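Long-range contacts in iron-rich dpsA-homolog protein (Halobacterium salinarum, PDB 1TJO), which probably protects DNA from oxidative damage by oxidising ferrous iron with hydrogen peroxide and storing it as a ferric mineral inside a hollow shell of twelve subunits: residues L38-V43 with E102-V107; A33-L38 with V91-P96; H46-H51 with A120-I125. All blocks are in the same frame, centred on the assembly; numbering follows the deposited sequence.

Contact 1: L38-V43 with E102-V107; sequences LANVYV and EASVDV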
ATOM      1  N   LEU A  38      -3.351  -4.263  34.590  1.00 19.41           N
ATOM      2  CA  LEU A  38      -3.836  -3.104  33.865  1.00 18.97           C
ATOM      3  C   LEU A  38      -3.424  -1.801  34.512  1.00 19.09           C
ATOM      4  O   LEU A  38      -3.048  -0.868  33.863  1.00 16.68           O
ATOM      5  CB  LEU A  38      -5.356  -3.193  33.773  1.00 18.83           C
ATOM      6  CG  LEU A  38      -6.098  -1.955  33.234  1.00 18.16           C
ATOM      7  CD1 LEU A  38      -5.674  -1.634  31.835  1.00 18.72           C
ATOM      8  CD2 LEU A  38      -7.587  -2.234  33.235  1.00 18.98           C
ATOM      9  N   ALA A  39      -3.570  -1.722  35.816  1.00 17.75           N
ATOM     10  CA  ALA A  39      -3.245  -0.491  36.553  1.00 17.46           C
ATOM     11  C   ALA A  39      -1.762  -0.184  36.392  1.00 17.20           C
ATOM     12  O   ALA A  39      -1.340   0.955  36.089  1.00 18.48           O
ATOM     13  CB  ALA A  39      -3.629  -0.652  37.996  1.00 19.20           C
ATOM     14  N   ASN A  40      -0.934  -1.189  36.551  1.00 17.26           N
ATOM     15  CA  ASN A  40       0.517  -1.004  36.398  1.00 16.96           C
ATOM     16  C   ASN A  40       0.901  -0.629  34.959  1.00 18.06           C
ATOM     17  O   ASN A  40       1.712   0.254  34.756  1.00 17.44           O
ATOM     18  CB  ASN A  40       1.250  -2.265  36.839  1.00 17.90           C
ATOM     19  CG  ASN A  40       1.331  -2.387  38.318  1.00 18.77           C
ATOM     20  OD1 ASN A  40       1.259  -1.391  39.034  1.00 18.38           O
ATOM     21  ND2 ASN A  40       1.459  -3.628  38.801  1.00 23.73           N
ATOM     22  N   VAL A  41       0.227  -1.201  33.984  1.00 16.83           N
ATOM     23  CA  VAL A  41       0.572  -0.948  32.584  1.00 17.84           C
ATOM     24  C   VAL A  41       0.148   0.461  32.192  1.00 17.21           C
ATOM     25  O   VAL A  41       0.850   1.113  31.437  1.00 17.33           O
ATOM     26  CB  VAL A  41      -0.008  -2.029  31.653  1.00 18.05           C
ATOM     27  CG1 VAL A  41       0.160  -1.628  30.210  1.00 21.03           C
ATOM     28  CG2 VAL A  41       0.670  -3.346  31.872  1.00 19.82           C
ATOM     29  N   TYR A  42      -0.974   0.961  32.717  1.00 17.32           N
ATOM     30  CA  TYR A  42      -1.372   2.330  32.417  1.00 18.28           C
ATOM     31  C   TYR A  42      -0.493   3.404  33.094  1.00 19.12           C
ATOM     32  O   TYR A  42      -0.249   4.447  32.520  1.00 18.49           O
ATOM     33  CB  TYR A  42      -2.869   2.592  32.640  1.00 17.89           C
ATOM     34  CG  TYR A  42      -3.623   2.711  31.299  1.00 18.11           C
ATOM     35  CD1 TYR A  42      -4.793   2.025  31.098  1.00 18.78           C
ATOM     36  CD2 TYR A  42      -3.183   3.568  30.302  1.00 18.89           C
ATOM     37  CE1 TYR A  42      -5.490   2.124  29.935  1.00 19.60           C
ATOM     38  CE2 TYR A  42      -3.881   3.671  29.117  1.00 19.09           C
ATOM     39  CZ  TYR A  42      -5.034   2.948  28.944  1.00 20.19           C
ATOM     40  OH  TYR A  42      -5.744   3.025  27.744  1.00 22.07           O
ATOM     41  N   VAL A  43       0.009   3.109  34.294  1.00 18.58           N
ATOM     42  CA  VAL A  43       1.003   3.967  34.921  1.00 19.32           C
ATOM     43  C   VAL A  43       2.291   3.983  34.080  1.00 18.36           C
ATOM     44  O   VAL A  43       2.851   5.033  33.846  1.00 18.17           O
ATOM     45  CB  VAL A  43       1.285   3.639  36.417  1.00 19.88           C
ATOM     46  CG1 VAL A  43       0.049   3.957  37.263  1.00 20.21           C
ATOM     47  CG2 VAL A  43       1.651   2.265  36.597  1.00 27.27           C
ATOM     48  N   GLU A 102      -4.557   1.757  42.188  1.00 20.96           N
ATOM     49  CA  GLU A 102      -4.489   0.314  42.135  1.00 21.84           C
ATOM     50  C   GLU A 102      -3.139  -0.186  41.650  1.00 21.90           C
ATOM     51  O   GLU A 102      -2.895  -1.374  41.747  1.00 21.07           O
ATOM     52  CB  GLU A 102      -5.595  -0.199  41.219  1.00 22.23           C
ATOM     53  CG  GLU A 102      -6.991   0.104  41.757  1.00 22.95           C
ATOM     54  CD  GLU A 102      -7.416  -0.854  42.872  1.00 30.98           C
ATOM     55  OE1 GLU A 102      -8.492  -0.632  43.432  1.00 35.28           O
ATOM     56  OE2 GLU A 102      -6.685  -1.794  43.205  1.00 32.85           O
ATOM     57  N   ALA A 103      -2.278   0.699  41.130  1.00 21.06           N
ATOM     58  CA  ALA A 103      -0.952   0.296  40.657  1.00 22.70           C
ATOM     59  C   ALA A 103      -0.034   0.087  41.856  1.00 22.60           C
ATOM     60  O   ALA A 103      -0.085   0.854  42.827  1.00 24.26           O
ATOM     61  CB  ALA A 103      -0.364   1.333  39.713  1.00 20.89           C
ATOM     62  N   SER A 104       0.772  -0.962  41.783  1.00 22.11           N
ATOM     63  CA  SER A 104       1.797  -1.273  42.786  1.00 22.83           C
ATOM     64  C   SER A 104       3.156  -0.668  42.454  1.00 23.54           C
ATOM     65  O   SER A 104       4.020  -0.534  43.335  1.00 23.96           O
ATOM     66  CB  SER A 104       1.961  -2.785  42.915  1.00 22.90           C
ATOM     67  OG  SER A 104       2.386  -3.392  41.700  1.00 22.29           O
ATOM     68  N   VAL A 105       3.350  -0.277  41.201  1.00 22.18           N
ATOM     69  CA  VAL A 105       4.640   0.234  40.791  1.00 22.78           C
ATOM     70  C   VAL A 105       4.852   1.657  41.264  1.00 22.39           C
ATOM     71  O   VAL A 105       3.927   2.342  41.599  1.00 22.11           O
ATOM     72  CB  VAL A 105       4.839   0.132  39.281  1.00 22.74           C
ATOM     73  CG1 VAL A 105       4.765  -1.307  38.847  1.00 23.08           C
ATOM     74  CG2 VAL A 105       3.795   0.949  38.539  1.00 22.70           C
ATOM     75  N   ASP A 106       6.099   2.093  41.232  1.00 24.55           N
ATOM     76  CA  ASP A 106       6.495   3.414  41.703  1.00 25.80           C
ATOM     77  C   ASP A 106       6.419   4.410  40.562  1.00 25.74           C
ATOM     78  O   ASP A 106       6.952   4.148  39.503  1.00 26.58           O
ATOM     79  CB  ASP A 106       7.934   3.384  42.201  1.00 27.16           C
ATOM     80  CG  ASP A 106       8.142   2.369  43.285  1.00 30.23           C
ATOM     81  OD1 ASP A 106       7.411   2.433  44.293  1.00 33.39           O
ATOM     82  OD2 ASP A 106       8.973   1.453  43.176  1.00 36.64           O
ATOM     83  N   VAL A 107       5.768   5.540  40.800  1.00 25.04           N
ATOM     84  CA  VAL A 107       5.571   6.586  39.821  1.00 25.92           C
ATOM     85  C   VAL A 107       6.478   7.765  40.138  1.00 25.20           C
ATOM     86  O   VAL A 107       6.620   8.135  41.308  1.00 23.91           O
ATOM     87  CB  VAL A 107       4.082   7.043  39.810  1.00 27.21           C
ATOM     88  CG1 VAL A 107       3.140   5.859  39.855  1.00 28.68           C
ATOM     89  CG2 VAL A 107       3.763   7.931  40.948  1.00 32.49           C
TER
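The carboxamide oxygen OD1 of N40 takes two backbone N-H groups of the loop 102-107 at once, pinning the link between helices 96-102 and 115-142 to helix 24-54 of the Dps four-helix bundle. S104 N lies 2.8 Å from N40 OD1, in the carbonyl plane and on a lone pair, although its N-H points there at only 131°. The second donor, V105 N, stands above that plane and is the straighter of the two, at 3.2 Å from N40 OD1. The other branch of the amide works as well: N40 ND2 gives a hydrogen bond to S104 OG (3.1 Å), the hydroxyl oxygen standing slightly out of the amide plane. Held at both ends, the amide can hardly flip. Its CG is anti to the carbonyl carbon (chi1 -77°), which carries the group out along the flank of the helix toward the loop. Apolar contacts flank these bonds. V105 CG1 leans against N40 CG, and on the next turn of the helix V43 CG1 rests on A103 CB. Helix 115-142 backs the loop, with I125 and D128 touching V105. Beside N40 on the same helix, the A39 methyl CB packs 3.8 Å from E102 CB.

Contact 2: A33-L38 with V91-P96; sequences ALNADL and VPHASP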
ATOM      1  N   ALA A  33      -6.079 -10.626  38.769  1.00 21.58           N
ATOM      2  CA  ALA A  33      -4.721 -10.543  38.252  1.00 21.66           C
ATOM      3  C   ALA A  33      -4.635  -9.538  37.108  1.00 21.32           C
ATOM      4  O   ALA A  33      -3.766  -8.672  37.114  1.00 21.35           O
ATOM      5  CB  ALA A  33      -4.267 -11.868  37.796  1.00 21.77           C
ATOM      6  N   LEU A  34      -5.541  -9.650  36.142  1.00 20.34           N
ATOM      7  CA  LEU A  34      -5.517  -8.785  34.978  1.00 21.06           C
ATOM      8  C   LEU A  34      -5.711  -7.299  35.378  1.00 20.67           C
ATOM      9  O   LEU A  34      -5.071  -6.415  34.814  1.00 19.12           O
ATOM     10  CB  LEU A  34      -6.597  -9.211  33.985  1.00 22.13           C
ATOM     11  CG  LEU A  34      -6.396 -10.589  33.326  1.00 24.97           C
ATOM     12  CD1 LEU A  34      -7.642 -10.998  32.640  1.00 27.31           C
ATOM     13  CD2 LEU A  34      -5.259 -10.531  32.358  1.00 28.90           C
ATOM     14  N   ASN A  35      -6.621  -7.016  36.289  1.00 19.51           N
ATOM     15  CA  ASN A  35      -6.879  -5.625  36.712  1.00 19.13           C
ATOM     16  C   ASN A  35      -5.665  -5.010  37.388  1.00 19.70           C
ATOM     17  O   ASN A  35      -5.343  -3.813  37.218  1.00 18.13           O
ATOM     18  CB  ASN A  35      -8.115  -5.540  37.630  1.00 20.21           C
ATOM     19  CG  ASN A  35      -9.271  -4.803  36.979  1.00 18.95           C
ATOM     20  OD1 ASN A  35      -9.070  -4.110  35.958  1.00 19.23           O
ATOM     21  ND2 ASN A  35     -10.468  -4.934  37.545  1.00 20.48           N
ATOM     22  N   ALA A  36      -4.959  -5.837  38.160  1.00 20.36           N
ATOM     23  CA  ALA A  36      -3.757  -5.355  38.828  1.00 20.92           C
ATOM     24  C   ALA A  36      -2.693  -4.997  37.775  1.00 21.02           C
ATOM     25  O   ALA A  36      -2.029  -3.942  37.870  1.00 20.94           O
ATOM     26  CB  ALA A  36      -3.261  -6.436  39.799  1.00 22.42           C
ATOM     27  N   ASP A  37      -2.565  -5.862  36.768  1.00 19.72           N
ATOM     28  CA  ASP A  37      -1.673  -5.647  35.620  1.00 21.55           C
ATOM     29  C   ASP A  37      -2.070  -4.414  34.862  1.00 19.88           C
ATOM     30  O   ASP A  37      -1.240  -3.611  34.533  1.00 20.95           O
ATOM     31  CB  ASP A  37      -1.658  -6.821  34.658  1.00 21.70           C
ATOM     32  CG  ASP A  37      -0.940  -8.013  35.204  1.00 29.81           C
ATOM     33  OD1 ASP A  37      -0.146  -7.831  36.177  1.00 34.14           O
ATOM     34  OD2 ASP A  37      -1.134  -9.170  34.719  1.00 34.39           O
ATOM     35  N   LEU A  38      -3.351  -4.263  34.590  1.00 19.41           N
ATOM     36  CA  LEU A  38      -3.836  -3.104  33.865  1.00 18.97           C
ATOM     37  C   LEU A  38      -3.424  -1.801  34.512  1.00 19.09           C
ATOM     38  O   LEU A  38      -3.048  -0.868  33.863  1.00 16.68           O
ATOM     39  CB  LEU A  38      -5.356  -3.193  33.773  1.00 18.83           C
ATOM     40  CG  LEU A  38      -6.098  -1.955  33.234  1.00 18.16           C
ATOM     41  CD1 LEU A  38      -5.674  -1.634  31.835  1.00 18.72           C
ATOM     42  CD2 LEU A  38      -7.587  -2.234  33.235  1.00 18.98           C
ATOM     43  N   VAL A  91     -15.084  -5.601  35.848  1.00 19.70           N
ATOM     44  CA  VAL A  91     -15.041  -4.183  35.542  1.00 19.59           C
ATOM     45  C   VAL A  91     -13.607  -3.665  35.521  1.00 19.64           C
ATOM     46  O   VAL A  91     -12.944  -3.577  36.535  1.00 20.28           O
ATOM     47  CB  VAL A  91     -15.869  -3.385  36.604  1.00 20.04           C
ATOM     48  CG1 VAL A  91     -15.808  -1.914  36.349  1.00 19.95           C
ATOM     49  CG2 VAL A  91     -17.290  -3.835  36.604  1.00 22.06           C
ATOM     50  N   PRO A  92     -13.081  -3.344  34.352  1.00 19.07           N
ATOM     51  CA  PRO A  92     -11.695  -2.903  34.288  1.00 19.54           C
ATOM     52  C   PRO A  92     -11.494  -1.565  34.967  1.00 18.67           C
ATOM     53  O   PRO A  92     -12.328  -0.658  34.855  1.00 19.18           O
ATOM     54  CB  PRO A  92     -11.416  -2.815  32.812  1.00 19.85           C
ATOM     55  CG  PRO A  92     -12.740  -2.706  32.177  1.00 21.27           C
ATOM     56  CD  PRO A  92     -13.730  -3.383  33.035  1.00 20.07           C
ATOM     57  N   HIS A  93     -10.381  -1.394  35.659  1.00 20.02           N
ATOM     58  CA  HIS A  93     -10.119  -0.092  36.299  1.00 20.08           C
ATOM     59  C   HIS A  93     -10.063   0.946  35.180  1.00 20.22           C
ATOM     60  O   HIS A  93      -9.464   0.652  34.134  1.00 19.29           O
ATOM     61  CB  HIS A  93      -8.800  -0.078  37.050  1.00 21.51           C
ATOM     62  CG  HIS A  93      -8.699  -1.070  38.170  1.00 20.94           C
ATOM     63  ND1 HIS A  93      -9.702  -1.293  39.098  1.00 22.04           N
ATOM     64  CD2 HIS A  93      -7.697  -1.925  38.488  1.00 19.45           C
ATOM     65  CE1 HIS A  93      -9.300  -2.222  39.953  1.00 20.53           C
ATOM     66  NE2 HIS A  93      -8.092  -2.628  39.601  1.00 21.30           N
ATOM     67  N   ALA A  94     -10.644   2.141  35.393  1.00 19.29           N
ATOM     68  CA  ALA A  94     -10.822   3.072  34.304  1.00 20.24           C
ATOM     69  C   ALA A  94     -10.275   4.463  34.527  1.00 20.60           C
ATOM     70  O   ALA A  94      -9.528   4.976  33.678  1.00 21.52           O
ATOM     71  CB  ALA A  94     -12.290   3.121  33.929  1.00 20.36           C
ATOM     72  N   SER A  95     -10.675   5.121  35.612  1.00 21.44           N
ATOM     73  CA  SER A  95     -10.256   6.511  35.785  1.00 21.03           C
ATOM     74  C   SER A  95      -8.787   6.578  36.086  1.00 20.08           C
ATOM     75  O   SER A  95      -8.239   5.657  36.656  1.00 19.79           O
ATOM     76  CB  SER A  95     -11.044   7.203  36.925  1.00 22.62           C
ATOM     77  OG  SER A  95     -10.685   6.764  38.229  1.00 23.22           O
ATOM     78  N   PRO A  96      -8.151   7.675  35.726  1.00 19.94           N
ATOM     79  CA  PRO A  96      -6.720   7.827  35.972  1.00 20.33           C
ATOM     80  C   PRO A  96      -6.399   7.691  37.465  1.00 19.86           C
ATOM     81  O   PRO A  96      -5.437   7.004  37.817  1.00 18.85           O
ATOM     82  CB  PRO A  96      -6.442   9.238  35.482  1.00 20.81           C
ATOM     83  CG  PRO A  96      -7.432   9.454  34.426  1.00 21.08           C
ATOM     84  CD  PRO A  96      -8.685   8.803  34.924  1.00 20.59           C
TER
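The imidazole of H93 carries the side-chain amide of N35 over one face, the two planes only 14° apart and N35 CG 3.5 Å above the ring, offset toward its rim. At the CD2 side of the ring comes the backbone oxygen of N35, with H93 CD2 3.3 Å from N35 O. This amide-on-imidazole stack fastens the loop 91-96, which joins helices 60-87 and 96-102, to the side of helix 24-54 in the ferritin-like bundle of Dps. The same amide also spans the loop backbone. N35 ND2 donates to V91 O at 3.0 Å, almost straight (174°) and with the acceptor in the amide plane, while N35 OD1 receives H93 N at 3.0 Å from above its carbonyl plane. An alanine at N35 would lose both bonds and the lid on the imidazole, and would probably leave V91 O and H93 N without these mates and the ring freer to turn. H93 reaches back under the amide because its CG is anti to the carbonyl carbon (chi1 -61°). Helix 96-102 borders the ring through T98, L99 and E102, and E110 of a second subunit binds the loop at A94 N and S95 N. One turn beyond N35, L38 CD2 touches P92 CB at 3.9 Å and comes within 3.6 Å of H93 O, a buried oxygen with no polar partner in the model.

Contact 3: H46-H51 with A120-I125; sequences HQLKKH and ANDMAI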
ATOM      1  N   HIS A  46       1.733   6.098  30.994  1.00 16.09           N
ATOM      2  CA  HIS A  46       1.775   7.539  31.254  1.00 15.68           C
ATOM      3  C   HIS A  46       3.185   8.057  31.541  1.00 17.04           C
ATOM      4  O   HIS A  46       3.538   9.176  31.156  1.00 17.43           O
ATOM      5  CB  HIS A  46       0.812   7.920  32.373  1.00 16.29           C
ATOM      6  CG  HIS A  46      -0.570   8.134  31.869  1.00 15.91           C
ATOM      7  ND1 HIS A  46      -0.888   9.215  31.082  1.00 19.14           N
ATOM      8  CD2 HIS A  46      -1.707   7.395  31.983  1.00 17.38           C
ATOM      9  CE1 HIS A  46      -2.175   9.143  30.755  1.00 16.51           C
ATOM     10  NE2 HIS A  46      -2.684   8.050  31.277  1.00 17.18           N
ATOM     11  N   GLN A  47       4.022   7.221  32.142  1.00 16.26           N
ATOM     12  CA  GLN A  47       5.399   7.622  32.433  1.00 17.68           C
ATOM     13  C   GLN A  47       6.296   7.553  31.192  1.00 17.17           C
ATOM     14  O   GLN A  47       7.165   8.398  31.002  1.00 16.98           O
ATOM     15  CB  GLN A  47       5.986   6.760  33.512  1.00 17.96           C
ATOM     16  CG  GLN A  47       7.296   7.329  34.031  1.00 19.54           C
ATOM     17  CD  GLN A  47       7.599   6.942  35.476  1.00 22.95           C
ATOM     18  OE1 GLN A  47       6.951   7.436  36.400  1.00 23.75           O
ATOM     19  NE2 GLN A  47       8.574   6.051  35.669  1.00 22.67           N
ATOM     20  N   LEU A  48       6.001   6.605  30.309  1.00 18.03           N
ATOM     21  CA  LEU A  48       6.692   6.529  29.020  1.00 17.31           C
ATOM     22  C   LEU A  48       6.343   7.769  28.205  1.00 18.39           C
ATOM     23  O   LEU A  48       7.209   8.367  27.563  1.00 17.19           O
ATOM     24  CB  LEU A  48       6.302   5.261  28.264  1.00 16.63           C
ATOM     25  CG  LEU A  48       6.830   3.963  28.836  1.00 17.52           C
ATOM     26  CD1 LEU A  48       6.249   2.778  28.140  1.00 20.12           C
ATOM     27  CD2 LEU A  48       8.347   3.851  28.781  1.00 19.47           C
ATOM     28  N   LYS A  49       5.065   8.137  28.222  1.00 16.89           N
ATOM     29  CA  LYS A  49       4.641   9.377  27.556  1.00 18.18           C
ATOM     30  C   LYS A  49       5.375  10.571  28.102  1.00 17.78           C
ATOM     31  O   LYS A  49       5.909  11.336  27.351  1.00 16.57           O
ATOM     32  CB  LYS A  49       3.131   9.599  27.674  1.00 17.28           C
ATOM     33  CG  LYS A  49       2.253   8.690  26.798  1.00 19.95           C
ATOM     34  CD  LYS A  49       2.616   8.767  25.370  1.00 25.69           C
ATOM     35  CE  LYS A  49       2.129   9.955  24.691  1.00 29.61           C
ATOM     36  NZ  LYS A  49       1.573   9.575  23.282  1.00 31.02           N
ATOM     37  N   LYS A  50       5.459  10.703  29.427  1.00 15.92           N
ATOM     38  CA  LYS A  50       6.211  11.784  30.038  1.00 17.55           C
ATOM     39  C   LYS A  50       7.637  11.838  29.510  1.00 16.68           C
ATOM     40  O   LYS A  50       8.144  12.885  29.148  1.00 16.50           O
ATOM     41  CB  LYS A  50       6.288  11.556  31.535  1.00 17.46           C
ATOM     42  CG  LYS A  50       7.096  12.595  32.240  1.00 16.44           C
ATOM     43  CD  LYS A  50       7.074  12.313  33.730  1.00 19.15           C
ATOM     44  CE  LYS A  50       7.855  13.364  34.461  1.00 18.27           C
ATOM     45  NZ  LYS A  50       8.016  13.117  35.939  1.00 20.00           N
ATOM     46  N   HIS A  51       8.311  10.713  29.542  1.00 16.77           N
ATOM     47  CA  HIS A  51       9.703  10.663  29.107  1.00 17.34           C
ATOM     48  C   HIS A  51       9.886  10.950  27.615  1.00 17.45           C
ATOM     49  O   HIS A  51      10.855  11.633  27.256  1.00 17.86           O
ATOM     50  CB  HIS A  51      10.333   9.359  29.556  1.00 16.75           C
ATOM     51  CG  HIS A  51      10.356   9.222  31.048  1.00 17.62           C
ATOM     52  ND1 HIS A  51      10.531   8.019  31.692  1.00 17.81           N
ATOM     53  CD2 HIS A  51      10.214  10.157  32.019  1.00 18.98           C
ATOM     54  CE1 HIS A  51      10.489   8.226  33.002  1.00 17.02           C
ATOM     55  NE2 HIS A  51      10.300   9.512  33.226  1.00 19.41           N
ATOM     56  N   ALA A 120      15.928   4.635  34.137  1.00 19.07           N
ATOM     57  CA  ALA A 120      16.091   3.677  35.219  1.00 19.75           C
ATOM     58  C   ALA A 120      14.772   3.505  35.985  1.00 19.26           C
ATOM     59  O   ALA A 120      14.409   2.398  36.402  1.00 19.07           O
ATOM     60  CB  ALA A 120      17.160   4.128  36.135  1.00 20.53           C
ATOM     61  N   ASN A 121      14.032   4.590  36.160  1.00 18.56           N
ATOM     62  CA  ASN A 121      12.720   4.511  36.800  1.00 18.93           C
ATOM     63  C   ASN A 121      11.736   3.662  35.955  1.00 19.48           C
ATOM     64  O   ASN A 121      10.931   2.847  36.503  1.00 20.40           O
ATOM     65  CB  ASN A 121      12.145   5.918  37.023  1.00 18.29           C
ATOM     66  CG  ASN A 121      12.825   6.673  38.120  1.00 20.18           C
ATOM     67  OD1 ASN A 121      13.414   6.075  39.007  1.00 20.90           O
ATOM     68  ND2 ASN A 121      12.702   7.995  38.121  1.00 18.16           N
ATOM     69  N   ASP A 122      11.831   3.800  34.634  1.00 18.96           N
ATOM     70  CA  ASP A 122      10.973   3.017  33.743  1.00 20.36           C
ATOM     71  C   ASP A 122      11.329   1.552  33.799  1.00 19.55           C
ATOM     72  O   ASP A 122      10.456   0.702  33.790  1.00 19.65           O
ATOM     73  CB  ASP A 122      11.069   3.502  32.283  1.00 20.61           C
ATOM     74  CG  ASP A 122      10.537   4.890  32.113  1.00 22.99           C
ATOM     75  OD1 ASP A 122       9.726   5.324  32.993  1.00 20.74           O
ATOM     76  OD2 ASP A 122      10.879   5.615  31.129  1.00 21.61           O
ATOM     77  N   MET A 123      12.616   1.273  33.803  1.00 20.26           N
ATOM     78  CA  MET A 123      13.148  -0.082  33.852  1.00 21.51           C
ATOM     79  C   MET A 123      12.599  -0.828  35.069  1.00 21.59           C
ATOM     80  O   MET A 123      12.237  -1.977  34.957  1.00 21.35           O
ATOM     81  CB  MET A 123      14.680  -0.079  33.877  1.00 23.36           C
ATOM     82  CG  MET A 123      15.220  -1.365  33.282  1.00 26.27           C
ATOM     83  SD  MET A 123      17.034  -1.408  33.155  1.00 32.72           S
ATOM     84  CE  MET A 123      17.398  -1.334  34.707  1.00 33.29           C
ATOM     85  N   ALA A 124      12.467  -0.139  36.182  1.00 21.23           N
ATOM     86  CA  ALA A 124      11.948  -0.738  37.420  1.00 21.24           C
ATOM     87  C   ALA A 124      10.467  -1.085  37.286  1.00 20.28           C
ATOM     88  O   ALA A 124      10.002  -2.125  37.791  1.00 22.23           O
ATOM     89  CB  ALA A 124      12.163   0.174  38.614  1.00 21.87           C
ATOM     90  N   ILE A 125       9.723  -0.219  36.629  1.00 19.62           N
ATOM     91  CA  ILE A 125       8.328  -0.511  36.344  1.00 17.96           C
ATOM     92  C   ILE A 125       8.208  -1.749  35.456  1.00 17.50           C
ATOM     93  O   ILE A 125       7.419  -2.626  35.746  1.00 18.43           O
ATOM     94  CB  ILE A 125       7.620   0.698  35.717  1.00 18.46           C
ATOM     95  CG1 ILE A 125       7.581   1.887  36.684  1.00 20.38           C
ATOM     96  CG2 ILE A 125       6.247   0.291  35.343  1.00 18.89           C
ATOM     97  CD1 ILE A 125       7.071   3.146  36.076  1.00 24.12           C
TER
HETATM   98  O   HOH W   1       9.462   4.575  38.597  1.00 34.78           O
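Helix segments 46-51 and 120-125 run antiparallel, their axes crossing at -162° and approaching to 10.6 Å. L48 and D122 lie level with each other, their CA atoms 7.3 Å apart, and the gap between the backbones is bridged largely by polar side chains. D122 is the hub of these. Its carboxylate meets the edge of the H51 ring, near the ring plane, the two planes turned 35° apart. H51 ND1 donates to D122 OD2 at 2.5 Å, a very short His-carboxylate hydrogen bond. Beyond the ring, H51 NE2 is bonded to E108 OE2, so the imidazole is held at both nitrogens, with Q47 O over one of its faces. Two carboxylates at its nitrogens would probably favour a positively charged ring, although that of E108 is shared with K50 NZ. In the antiparallel helix bundle of the Dps and ferritin fold, this joins helices 24-54 and 115-142 close to H52, the next residue in the chain and an iron ligand at the interface between subunits. The second oxygen of the carboxylate is used by Q47, whose NE2 lies 3.0 Å from D122 OD1, nearly along the C-O axis and with that oxygen in the amide plane. Q47 gets there with CG anti to the backbone N (chi1 -168°) and the chain extended beyond it. Its OE1 accepts from E108 N, which fixes the rotation of the amide. Apolar groups fill in around the polar centre: L48 CD2 packs against D122 OD2, while the L48 side chain also touches A70 and A71 of helix 60-87, and I125 CD1 abuts the Q47 amide. A water completes the crossing, donating to N121 O at 3.1 Å and accepting a weak bond from Q47 NE2 at 3.4 Å.

All three contacts use helix 24-54, which they follow from 33-38 (contact 2) through 38-43 (contact 1) to 46-51 (contact 3). Their partners come in the same order along the chain, 91-96, 102-107 and 120-125, so the segments alternate, and the later part of the chain meets successive parts of the helix in the same order. Contacts 1 and 2 have centres about 9 Å apart, share L38 and touch where E102 packs on H93. The centres of contacts 1 and 3 lie about 11 Å apart, and the two meet where D106 O packs on I125 CD1. Contacts 2 and 3, with centres about 19 Å apart, fall on opposite sides of the chain's centre, and both reach the second subunit. Contacts 2 and 1 tie the connection between helices 60-87 and 115-142 to helix 24-54; contact 3 joins helix 115-142 itself.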